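Side-chain contacts in putative phosphoribosyltransferase (Neisseria gonorrhoeae, PDB 5VOG), which probably acts as a glycosyltransferase of the type I phosphoribosyltransferase family and binds the nucleotide ppGpp: residues Glu106-Asp109 / Ser110-Thr113; Trp14-Tyr17 / Asp18-His21; Val83-Val86 / Gln87-Asp90; Leu169-Asp172 / Glu173-Leu177. All coordinates share one frame; numbering follows the deposited sequence. Where two conformers were deposited one is given.

Interaction 1: Glu106-Asp109 / Ser110-Thr113; sequences EVDD and SRVT. With G4P (guanosine-5',3'-tetraphosphate), chain D.
Arg111 reaches to Asp108, its chain extended from CG to NE, and grips one carboxylate oxygen side-on with two nitrogens. Its NE lies 2.9 Å from Asp108 OD2, and its NH2 is 3.0 Å from that same OD2. The oxygen sits in the guanidinium plane, yet the two flat groups are turned 50° against each other: NE meets the syn lone pair, whereas NH2 approaches from 21° out of the carboxylate plane. The arginine's length runs past the acid, and its CG comes to 3.2 Å from Asp108 OD1. Lys141 pairs with OD1 and the Tyr151 hydroxyl bonds OD2, which satisfies this buried acid from several directions.

Ser110 suits the turn because a short hydroxyl can serve chain and ligand together. With chi1 75°, OG is turned in over the main chain; there it accepts from Val112 N at 3.1 Å, an ST turn, and donates to G4P O2A at 2.6 Å. Thr113 OG1 donates to G4P O1A, 2.7 Å away, while the backbone N-H groups of Asp109 and Arg111 converge on O2B. Asp109 keeps its carboxylate beside the guanine, held by Lys139 and Lys137. At the sugar, Glu106 OE2 accepts from G4P O2' at 2.6 Å, and Val107 CG1 packs against both C2' and C8.

This is the phosphate-binding loop of the type I fold. Arg111 turns away from the phosphates to Asp108, leaving main-chain N-H groups and the Ser110 and Thr113 hydroxyls to bind the 5'-diphosphate at the helix start.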
loop_
_atom_site.group_PDB
_atom_site.type_symbol
_atom_site.label_atom_id
_atom_site.label_comp_id
_atom_site.label_asym_id
_atom_site.label_seq_id
_atom_site.Cartn_x
_atom_site.Cartn_y
_atom_site.Cartn_z
ATOM N N GLU A 106 -9.016 2.877 4.688
ATOM C CA GLU A 106 -8.616 3.954 5.599
ATOM C C GLU A 106 -9.802 4.665 6.254
ATOM O O GLU A 106 -9.707 5.028 7.430
ATOM C CB GLU A 106 -7.694 4.975 4.897
ATOM C CG GLU A 106 -8.329 6.247 4.318
ATOM C CD GLU A 106 -9.015 6.024 2.975
ATOM O OE1 GLU A 106 -9.635 4.964 2.785
ATOM O OE2 GLU A 106 -8.935 6.915 2.103
ATOM N N VAL A 107 -10.918 4.872 5.552
ATOM C CA VAL A 107 -12.007 5.668 6.113
ATOM C C VAL A 107 -13.349 5.032 5.787
ATOM O O VAL A 107 -13.582 4.561 4.667
ATOM C CB VAL A 107 -11.963 7.146 5.657
ATOM C CG1 VAL A 107 -12.254 7.319 4.167
ATOM C CG2 VAL A 107 -12.939 7.988 6.493
ATOM N N ASP A 108 -14.207 4.971 6.806
ATOM C CA ASP A 108 -15.614 4.604 6.709
ATOM C C ASP A 108 -16.385 5.922 6.691
ATOM O O ASP A 108 -16.608 6.546 7.738
ATOM C CB ASP A 108 -15.988 3.708 7.890
ATOM C CG ASP A 108 -17.455 3.340 7.933
ATOM O OD1 ASP A 108 -18.287 3.992 7.272
ATOM O OD2 ASP A 108 -17.771 2.386 8.674
ATOM N N ASP A 109 -16.752 6.360 5.489
ATOM C CA ASP A 109 -17.451 7.623 5.285
ATOM C C ASP A 109 -18.894 7.358 4.875
ATOM O O ASP A 109 -19.806 7.540 5.684
ATOM C CB ASP A 109 -16.720 8.469 4.235
ATOM C CG ASP A 109 -17.313 9.853 4.077
ATOM O OD1 ASP A 109 -17.380 10.585 5.081
ATOM O OD2 ASP A 109 -17.686 10.223 2.944
ATOM N N SER A 110 -19.130 6.907 3.641
ATOM C CA SER A 110 -20.483 6.597 3.182
ATOM C C SER A 110 -20.812 5.111 3.215
ATOM O O SER A 110 -21.990 4.755 3.126
ATOM C CB SER A 110 -20.692 7.097 1.746
ATOM O OG SER A 110 -20.013 6.253 0.813
ATOM N N ARG A 111 -19.804 4.246 3.310
ATOM C CA ARG A 111 -19.894 2.788 3.217
ATOM C C ARG A 111 -20.285 2.281 1.837
ATOM O O ARG A 111 -20.515 1.076 1.680
ATOM C CB ARG A 111 -20.851 2.191 4.253
ATOM C CG ARG A 111 -20.239 2.127 5.603
ATOM C CD ARG A 111 -21.187 1.621 6.675
ATOM N NE ARG A 111 -20.499 1.766 7.941
ATOM C CZ ARG A 111 -21.059 1.635 9.133
ATOM N NH1 ARG A 111 -22.352 1.342 9.243
ATOM N NH2 ARG A 111 -20.317 1.796 10.218
ATOM N N VAL A 112 -20.335 3.149 0.823
ATOM C CA VAL A 112 -20.681 2.683 -0.515
ATOM C C VAL A 112 -19.583 1.781 -1.075
ATOM O O VAL A 112 -19.871 0.719 -1.640
ATOM C CB VAL A 112 -20.996 3.882 -1.431
ATOM C CG1 VAL A 112 -21.141 3.444 -2.878
ATOM C CG2 VAL A 112 -22.297 4.554 -0.961
ATOM N N THR A 113 -18.309 2.156 -0.904
ATOM C CA THR A 113 -17.243 1.273 -1.378
ATOM C C THR A 113 -17.193 0.003 -0.551
ATOM O O THR A 113 -17.022 -1.101 -1.091
ATOM C CB THR A 113 -15.887 1.973 -1.318
ATOM O OG1 THR A 113 -15.894 3.098 -2.195
ATOM C CG2 THR A 113 -14.754 1.010 -1.737
HETATM P PB G4P D . -16.330 3.791 2.452
HETATM O O1B G4P D . -17.142 2.830 1.739
HETATM O O2B G4P D . -17.062 4.571 3.567
HETATM O O3B G4P D . -15.051 3.111 3.036
HETATM O O3A G4P D . -15.703 4.860 1.449
HETATM P PA G4P D . -16.394 5.854 0.421
HETATM O O1A G4P D . -16.909 5.132 -0.762
HETATM O O2A G4P D . -17.422 6.691 1.141
HETATM O "O5'" G4P D . -15.148 6.817 0.080
HETATM C "C5'" G4P D . -15.043 7.542 -1.161
HETATM C "C4'" G4P D . -13.770 8.345 -1.127
HETATM O "O4'" G4P D . -13.895 9.429 -0.190
HETATM C "C3'" G4P D . -12.529 7.554 -0.702
HETATM O "O3'" G4P D . -11.548 7.635 -1.759
HETATM C "C2'" G4P D . -12.021 8.241 0.568
HETATM O "O2'" G4P D . -10.599 8.299 0.664
HETATM C "C1'" G4P D . -12.643 9.629 0.428
HETATM N N9 G4P D . -12.886 10.258 1.727
HETATM C C8 G4P D . -14.016 10.152 2.494
HETATM N N7 G4P D . -13.936 10.819 3.622
HETATM C C5 G4P D . -12.674 11.396 3.592
HETATM C C6 G4P D . -12.004 12.249 4.524
HETATM O O6 G4P D . -12.431 12.666 5.604
HETATM N N1 G4P D . -10.746 12.613 4.085
HETATM C C2 G4P D . -10.177 12.217 2.903
HETATM N N2 G4P D . -8.955 12.684 2.630
HETATM N N3 G4P D . -10.788 11.424 2.027
HETATM C C4 G4P D . -12.020 11.056 2.428
HETATM P PC G4P D . -11.562 6.672 -3.012
HETATM O O1C G4P D . -12.527 7.149 -4.040
HETATM O O2C G4P D . -11.854 5.306 -2.453
HETATM O O3C G4P D . -10.062 6.694 -3.551
HETATM P PD G4P D . -8.664 6.191 -2.970
HETATM O O1D G4P D . -8.990 5.248 -1.860
HETATM O O2D G4P D . -7.956 5.498 -4.158
HETATM O O3D G4P D . -7.928 7.439 -2.558
#

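Interaction 2: Trp14-Tyr17 / Asp18-His21; sequences WYTY and DDIH
Tyr15 turns the edge of its ring to Asp19, whose OD2 lies near the ring plane; the His135 ring also meets Tyr15, the planes inclined by about 25°. Trp14 meets His174 with the planes steeply inclined. Tyr17 faces the dimer partner: its ring and that of Tyr17 of the second subunit are close to parallel, and its OH bonds His21 of that subunit.

Between the flat groups, Thr16 and Asp19 exchange bonds. The first torsion of Thr16 (chi1 68°) sets OG1 between the backbone N and the carbonyl carbon, the crowded position, where it can accept from Asp19 N at 2.9 Å. In return Asp19 OD2 takes the N-H of Thr16, also at 2.9 Å, the donor coming from above the carboxylate plane, 36° out of it. Arg182 forms a salt bridge with the same oxygen, so this acid is gripped by charge as well as by the backbone. Threonine and aspartate suit the two places: each has an acceptor at the proper reach for the other's N-H.

Next to the cap, Ile20 lays CG1 4.0 Å from Tyr15 CB and also packs on Leu134 and Pro165. The helix then settles into its regular bonds, Ile20 N to Thr16 O at 3.2 Å and His21 N to Tyr17 O at 2.9 Å. Asp18 points its OD2 to Asn175 of the second subunit.

Reciprocal bonds between the N-cap residue and the one three places on are a capping box, here opening helix 17-33 after the short strand 12-14.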
loop_
_atom_site.group_PDB
_atom_site.type_symbol
_atom_site.label_atom_id
_atom_site.label_comp_id
_atom_site.label_asym_id
_atom_site.label_seq_id
_atom_site.Cartn_x
_atom_site.Cartn_y
_atom_site.Cartn_z
ATOM N N TRP A 14 -6.161 17.173 10.932
ATOM C CA TRP A 14 -4.948 16.648 10.315
ATOM C C TRP A 14 -4.304 15.643 11.258
ATOM O O TRP A 14 -4.197 15.894 12.464
ATOM C CB TRP A 14 -3.942 17.770 10.013
ATOM C CG TRP A 14 -4.343 18.728 8.920
ATOM C CD1 TRP A 14 -3.796 18.811 7.673
ATOM C CD2 TRP A 14 -5.354 19.746 8.980
ATOM N NE1 TRP A 14 -4.406 19.805 6.951
ATOM C CE2 TRP A 14 -5.363 20.399 7.731
ATOM C CE3 TRP A 14 -6.250 20.171 9.969
ATOM C CZ2 TRP A 14 -6.237 21.446 7.438
ATOM C CZ3 TRP A 14 -7.118 21.208 9.678
ATOM C CH2 TRP A 14 -7.103 21.838 8.422
ATOM N N TYR A 15 -3.857 14.514 10.708
ATOM C CA TYR A 15 -3.194 13.473 11.478
ATOM C C TYR A 15 -1.796 13.246 10.927
ATOM O O TYR A 15 -1.610 13.169 9.709
ATOM C CB TYR A 15 -3.964 12.140 11.430
ATOM C CG TYR A 15 -5.317 12.145 12.097
ATOM C CD1 TYR A 15 -5.450 12.400 13.459
ATOM C CD2 TYR A 15 -6.464 11.853 11.370
ATOM C CE1 TYR A 15 -6.695 12.383 14.067
ATOM C CE2 TYR A 15 -7.710 11.827 11.972
ATOM C CZ TYR A 15 -7.821 12.096 13.314
ATOM O OH TYR A 15 -9.069 12.063 13.903
ATOM N N THR A 16 -0.819 13.119 11.821
ATOM C CA THR A 16 0.527 12.776 11.391
ATOM C C THR A 16 0.605 11.290 11.044
ATOM O O THR A 16 -0.261 10.493 11.413
ATOM C CB THR A 16 1.559 13.105 12.479
ATOM O OG1 THR A 16 1.375 12.224 13.596
ATOM C CG2 THR A 16 1.431 14.557 12.945
ATOM N N TYR A 17 1.666 10.916 10.320
ATOM C CA TYR A 17 1.918 9.497 10.088
ATOM C C TYR A 17 1.985 8.735 11.402
ATOM O O TYR A 17 1.412 7.650 11.530
ATOM C CB TYR A 17 3.221 9.292 9.315
ATOM C CG TYR A 17 3.154 9.530 7.821
ATOM C CD1 TYR A 17 2.470 8.649 6.983
ATOM C CD2 TYR A 17 3.818 10.607 7.238
ATOM C CE1 TYR A 17 2.416 8.859 5.612
ATOM C CE2 TYR A 17 3.775 10.822 5.866
ATOM C CZ TYR A 17 3.074 9.947 5.057
ATOM O OH TYR A 17 3.029 10.155 3.689
ATOM N N ASP A 18 2.680 9.295 12.398
ATOM C CA ASP A 18 2.819 8.612 13.681
ATOM C C ASP A 18 1.483 8.499 14.406
ATOM O O ASP A 18 1.212 7.475 15.047
ATOM C CB ASP A 18 3.826 9.339 14.566
ATOM C CG ASP A 18 5.265 9.184 14.084
ATOM O OD1 ASP A 18 5.514 8.390 13.155
ATOM O OD2 ASP A 18 6.153 9.864 14.640
ATOM N N ASP A 19 0.650 9.549 14.346
ATOM C CA ASP A 19 -0.700 9.463 14.904
ATOM C C ASP A 19 -1.418 8.232 14.370
ATOM O O ASP A 19 -2.058 7.483 15.119
ATOM C CB ASP A 19 -1.533 10.703 14.548
ATOM C CG ASP A 19 -1.116 11.961 15.287
ATOM O OD1 ASP A 19 -0.586 11.888 16.421
ATOM O OD2 ASP A 19 -1.374 13.046 14.717
ATOM N N ILE A 20 -1.330 8.020 13.058
ATOM C CA ILE A 20 -2.059 6.929 12.428
ATOM C C ILE A 20 -1.441 5.589 12.799
ATOM O O ILE A 20 -2.154 4.623 13.098
ATOM C CB ILE A 20 -2.097 7.172 10.908
ATOM C CG1 ILE A 20 -3.068 8.336 10.641
ATOM C CG2 ILE A 20 -2.448 5.894 10.126
ATOM C CD1 ILE A 20 -3.022 8.872 9.222
ATOM N N HIS A 21 -0.106 5.519 12.820
ATOM C CA HIS A 21 0.588 4.312 13.264
ATOM C C HIS A 21 0.121 3.875 14.652
ATOM O O HIS A 21 -0.133 2.684 14.880
ATOM C CB HIS A 21 2.099 4.571 13.245
ATOM C CG HIS A 21 2.938 3.366 13.545
ATOM N ND1 HIS A 21 3.603 2.659 12.565
ATOM C CD2 HIS A 21 3.238 2.758 14.717
ATOM C CE1 HIS A 21 4.273 1.665 13.122
ATOM N NE2 HIS A 21 4.069 1.703 14.427
#

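Interaction 3: Val83-Val86 / Gln87-Asp90; sequences VKKV and QWLD. With MG (magnesium ion), chain F.
A classic beta bulge, in which Val86 and Gln87 both pair with Thr67 of the neighbouring strand, separates Lys85 from Trp88 and lets their side chains meet on one side of the chain where strand 78-85 ends. The lysine stretches out over the indole, extended beyond CG. Its CG starts 3.7 Å from Trp88 CE3, and CE lies 3.6 Å from Trp88 CD2, a CH-pi contact over the ring face. At the end NZ stands 4.0 Å from the centroid of the five-membered ring, only 10° off its normal, which makes a cation-pi pair. A lysine suits this place because its methylenes offer C-H groups to the indole while the ammonium remains available to water.

NZ donates to water 1, 3.1 Å away; the approach of water 1 to Asp90 OD2 is implausibly short, so a bridge through it is doubtful. Asp90 OD1 binds the magnesium ion at 2.1 Å, and waters 2 to 5 complete the ligands identified here. Water 2 accepts weakly from Lys85 NZ, and water 3 lies in the plane of the Trp88 ring at its edge. Glu120 makes a weak, long ion pair with the ammonium.

Gln87 points elsewhere, with NE2 bonded to Ala65 O of the second subunit. Together these features belong to a bulged strand, outermost in the mixed sheet of this chain, followed by a cation-pi pair beside a largely hydrated magnesium site.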
loop_
_atom_site.group_PDB
_atom_site.type_symbol
_atom_site.label_atom_id
_atom_site.label_comp_id
_atom_site.label_asym_id
_atom_site.label_seq_id
_atom_site.Cartn_x
_atom_site.Cartn_y
_atom_site.Cartn_z
ATOM N N VAL A 83 -19.271 3.353 -7.903
ATOM C CA VAL A 83 -18.021 2.656 -7.640
ATOM C C VAL A 83 -17.867 1.499 -8.621
ATOM O O VAL A 83 -18.835 0.796 -8.947
ATOM C CB VAL A 83 -17.953 2.189 -6.173
ATOM C CG1 VAL A 83 -19.075 1.210 -5.848
ATOM C CG2 VAL A 83 -16.587 1.578 -5.870
ATOM N N LYS A 84 -16.635 1.314 -9.106
ATOM C CA LYS A 84 -16.285 0.223 -10.007
ATOM C C LYS A 84 -14.950 -0.378 -9.597
ATOM O O LYS A 84 -14.141 0.257 -8.916
ATOM C CB LYS A 84 -16.175 0.675 -11.468
ATOM N N LYS A 85 -14.714 -1.602 -10.065
ATOM C CA LYS A 85 -13.413 -2.235 -9.909
ATOM C C LYS A 85 -12.381 -1.605 -10.835
ATOM O O LYS A 85 -12.635 -1.392 -12.024
ATOM C CB LYS A 85 -13.507 -3.727 -10.219
ATOM C CG LYS A 85 -14.416 -4.514 -9.291
ATOM C CD LYS A 85 -14.558 -5.937 -9.817
ATOM C CE LYS A 85 -15.341 -6.826 -8.872
ATOM N NZ LYS A 85 -15.632 -8.146 -9.501
ATOM N N VAL A 86 -11.200 -1.341 -10.286
ATOM C CA VAL A 86 -10.018 -0.998 -11.068
ATOM C C VAL A 86 -9.069 -2.183 -11.179
ATOM O O VAL A 86 -8.515 -2.448 -12.250
ATOM C CB VAL A 86 -9.314 0.223 -10.434
ATOM C CG1 VAL A 86 -8.037 0.582 -11.210
ATOM C CG2 VAL A 86 -10.271 1.408 -10.364
ATOM N N GLN A 87 -8.870 -2.887 -10.068
ATOM C CA GLN A 87 -8.122 -4.134 -10.008
ATOM C C GLN A 87 -8.826 -5.062 -9.030
ATOM O O GLN A 87 -9.274 -4.622 -7.967
ATOM C CB GLN A 87 -6.674 -3.916 -9.550
ATOM C CG GLN A 87 -5.883 -5.224 -9.492
ATOM C CD GLN A 87 -4.442 -5.043 -9.077
ATOM O OE1 GLN A 87 -3.951 -3.911 -8.954
ATOM N NE2 GLN A 87 -3.741 -6.164 -8.879
ATOM N N TRP A 88 -8.916 -6.344 -9.373
ATOM C CA TRP A 88 -9.588 -7.287 -8.494
ATOM C C TRP A 88 -8.763 -8.558 -8.368
ATOM O O TRP A 88 -7.770 -8.762 -9.077
ATOM C CB TRP A 88 -11.009 -7.599 -8.985
ATOM C CG TRP A 88 -11.904 -8.029 -7.873
ATOM C CD1 TRP A 88 -12.359 -9.296 -7.617
ATOM C CD2 TRP A 88 -12.413 -7.201 -6.828
ATOM N NE1 TRP A 88 -13.136 -9.296 -6.482
ATOM C CE2 TRP A 88 -13.187 -8.023 -5.978
ATOM C CE3 TRP A 88 -12.302 -5.840 -6.535
ATOM C CZ2 TRP A 88 -13.855 -7.524 -4.854
ATOM C CZ3 TRP A 88 -12.959 -5.342 -5.416
ATOM C CH2 TRP A 88 -13.725 -6.186 -4.587
ATOM N N LEU A 89 -9.165 -9.392 -7.405
ATOM C CA LEU A 89 -8.571 -10.710 -7.185
ATOM C C LEU A 89 -9.330 -11.701 -8.049
ATOM O O LEU A 89 -10.331 -12.275 -7.625
ATOM C CB LEU A 89 -8.643 -11.105 -5.716
ATOM C CG LEU A 89 -7.577 -10.562 -4.781
ATOM C CD1 LEU A 89 -7.970 -10.865 -3.351
ATOM C CD2 LEU A 89 -6.230 -11.177 -5.102
ATOM N N ASP A 90 -8.854 -11.885 -9.278
ATOM C CA ASP A 90 -9.462 -12.766 -10.275
ATOM C C ASP A 90 -8.445 -13.784 -10.763
ATOM O O ASP A 90 -7.476 -13.400 -11.447
ATOM C CB ASP A 90 -9.967 -11.965 -11.475
ATOM C CG ASP A 90 -11.064 -11.009 -11.119
ATOM O OD1 ASP A 90 -11.939 -11.390 -10.320
ATOM O OD2 ASP A 90 -11.049 -9.876 -11.647
HETATM MG MG MG F . -13.610 -12.628 -9.982
HETATM O O HOH W 1 -13.332 -9.060 -11.399
HETATM O O HOH W 2 -15.170 -11.222 -8.767
HETATM O O HOH W 3 -12.746 -12.999 -7.916
HETATM O O HOH W 4 -12.465 -14.100 -11.435
HETATM O O HOH W 5 -13.961 -12.061 -11.905
#

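Interaction 4: Leu169-Asp172 / Glu173-Leu177; sequences LDID and EHNRL
Asn175 folds back over Ile171, one helical turn earlier. From its CB, 3.4 Å from Ile171 O, the chain turns with CG beside the backbone N (chi1 -72°), and CG itself comes to 3.2 Å from that carbonyl oxygen. The amide then divides: OD1 lies near Ile171 CD1 and in the plane of the His174 ring at its edge, whereas ND2 passes Ile171 CG1 and donates to water 6 at 3.0 Å. Water 6 in turn donates to Asp172 OD1. Asparagine suits the site because its NH2 carries two N-H groups, one for water 6 and one for Asp18 of the second subunit.

Asp170 is the N-cap. Its CG is opposite the backbone N, and OD1 accepts from Glu173 N at 3.2 Å, the donor arriving 77° out of the carboxylate plane; the bond from Asp172 N to this OD1 is weak. Its backbone O takes His174 N at 2.9 Å. On the outer side Arg176 meets Glu173 side-on, one nitrogen to each oxygen: NE to OE1 at 2.9 Å and NH2 to OE2 at 2.6 Å, with the glutamate bent at chi2 to face it.

The helix 171-179 lies against residues 14-16, between strand 12-14 and helix 17-33: His174 NE2 bonds Tyr15 O, and Ile171 packs with His174 on Pro165. Its other flank faces helix 17-33 of the second subunit, where Asp172 forms a salt bridge with Arg22 of that subunit.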
loop_
_atom_site.group_PDB
_atom_site.type_symbol
_atom_site.label_atom_id
_atom_site.label_comp_id
_atom_site.label_asym_id
_atom_site.label_seq_id
_atom_site.Cartn_x
_atom_site.Cartn_y
_atom_site.Cartn_z
ATOM N N LEU A 169 1.404 17.733 0.283
ATOM C CA LEU A 169 2.502 18.234 -0.535
ATOM C C LEU A 169 3.626 18.786 0.334
ATOM O O LEU A 169 4.806 18.659 -0.013
ATOM C CB LEU A 169 1.997 19.301 -1.506
ATOM C CG LEU A 169 1.021 18.813 -2.578
ATOM C CD1 LEU A 169 0.545 19.997 -3.416
ATOM C CD2 LEU A 169 1.659 17.752 -3.459
ATOM N N ASP A 170 3.278 19.387 1.474
ATOM C CA ASP A 170 4.228 19.986 2.413
ATOM C C ASP A 170 4.010 19.321 3.770
ATOM O O ASP A 170 3.122 19.724 4.526
ATOM C CB ASP A 170 4.027 21.501 2.481
ATOM C CG ASP A 170 4.989 22.195 3.438
ATOM O OD1 ASP A 170 5.726 21.519 4.182
ATOM O OD2 ASP A 170 5.006 23.443 3.436
ATOM N N ILE A 171 4.824 18.309 4.088
ATOM C CA ILE A 171 4.585 17.540 5.310
ATOM C C ILE A 171 4.836 18.390 6.553
ATOM O O ILE A 171 4.233 18.148 7.608
ATOM C CB ILE A 171 5.434 16.252 5.303
ATOM C CG1 ILE A 171 4.998 15.284 6.411
ATOM C CG2 ILE A 171 6.922 16.572 5.419
ATOM C CD1 ILE A 171 3.566 14.745 6.277
ATOM N N ASP A 172 5.715 19.395 6.463
ATOM C CA ASP A 172 5.932 20.273 7.609
ATOM C C ASP A 172 4.692 21.099 7.913
ATOM O O ASP A 172 4.310 21.251 9.080
ATOM C CB ASP A 172 7.125 21.193 7.361
ATOM C CG ASP A 172 8.438 20.446 7.332
ATOM O OD1 ASP A 172 8.713 19.687 8.285
ATOM O OD2 ASP A 172 9.186 20.610 6.350
ATOM N N GLU A 173 4.057 21.655 6.881
ATOM C CA GLU A 173 2.833 22.413 7.108
ATOM C C GLU A 173 1.711 21.497 7.570
ATOM O O GLU A 173 0.918 21.869 8.446
ATOM C CB GLU A 173 2.434 23.163 5.838
ATOM C CG GLU A 173 1.139 23.958 5.960
ATOM C CD GLU A 173 1.232 25.150 6.911
ATOM O OE1 GLU A 173 2.319 25.422 7.469
ATOM O OE2 GLU A 173 0.202 25.831 7.099
ATOM N N HIS A 174 1.643 20.291 7.001
ATOM C CA HIS A 174 0.669 19.304 7.442
ATOM C C HIS A 174 0.827 19.009 8.929
ATOM O O HIS A 174 -0.158 18.979 9.677
ATOM C CB HIS A 174 0.820 18.023 6.620
ATOM C CG HIS A 174 -0.074 16.918 7.077
ATOM N ND1 HIS A 174 -1.323 16.696 6.535
ATOM C CD2 HIS A 174 0.084 15.991 8.052
ATOM C CE1 HIS A 174 -1.891 15.675 7.152
ATOM N NE2 HIS A 174 -1.060 15.232 8.080
ATOM N N ASN A 175 2.067 18.784 9.376
ATOM C CA ASN A 175 2.294 18.472 10.781
ATOM C C ASN A 175 1.951 19.659 11.669
ATOM O O ASN A 175 1.453 19.478 12.785
ATOM C CB ASN A 175 3.743 18.046 11.009
ATOM C CG ASN A 175 4.043 16.663 10.460
ATOM O OD1 ASN A 175 3.141 15.837 10.267
ATOM N ND2 ASN A 175 5.319 16.398 10.212
ATOM N N ARG A 176 2.212 20.878 11.188
ATOM C CA ARG A 176 1.841 22.066 11.953
ATOM C C ARG A 176 0.337 22.107 12.192
ATOM O O ARG A 176 -0.120 22.379 13.309
ATOM C CB ARG A 176 2.310 23.330 11.229
ATOM C CG ARG A 176 2.060 24.612 12.016
ATOM C CD ARG A 176 2.325 25.871 11.190
ATOM N NE ARG A 176 1.328 26.058 10.139
ATOM C CZ ARG A 176 0.128 26.596 10.333
ATOM N NH1 ARG A 176 -0.234 27.003 11.542
ATOM N NH2 ARG A 176 -0.717 26.724 9.318
ATOM N N LEU A 177 -0.451 21.827 11.152
ATOM C CA LEU A 177 -1.902 21.836 11.299
ATOM C C LEU A 177 -2.391 20.690 12.179
ATOM O O LEU A 177 -3.409 20.833 12.866
ATOM C CB LEU A 177 -2.564 21.792 9.917
ATOM C CG LEU A 177 -2.407 23.071 9.081
ATOM C CD1 LEU A 177 -2.704 22.820 7.603
ATOM C CD2 LEU A 177 -3.297 24.181 9.632
HETATM O O HOH W 6 7.285 18.546 10.735
#

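Interaction 1 holds the nucleotide. Interaction 3, its centre 16 Å away, reaches the same mixed sheet, and the two touch where the start of helix 112-121, with Val112 and Thr113, packs on Val83. The magnesium-binding end of segment 87-90 is reached only after the bulge. Interactions 2 and 4 form a separate pair, centres 12 Å apart, joining the capped start of helix 17-33 to helix 171-179; Trp14 NE1 packs 3.5 Å from Leu177 CD1, and Thr16 CG2 lies 3.4 Å from Asn175 OD1. Interactions 2, 3 and 4 all touch the second subunit. From interaction 2 the side chain of Tyr15 is about 8 Å from the bound nucleotide.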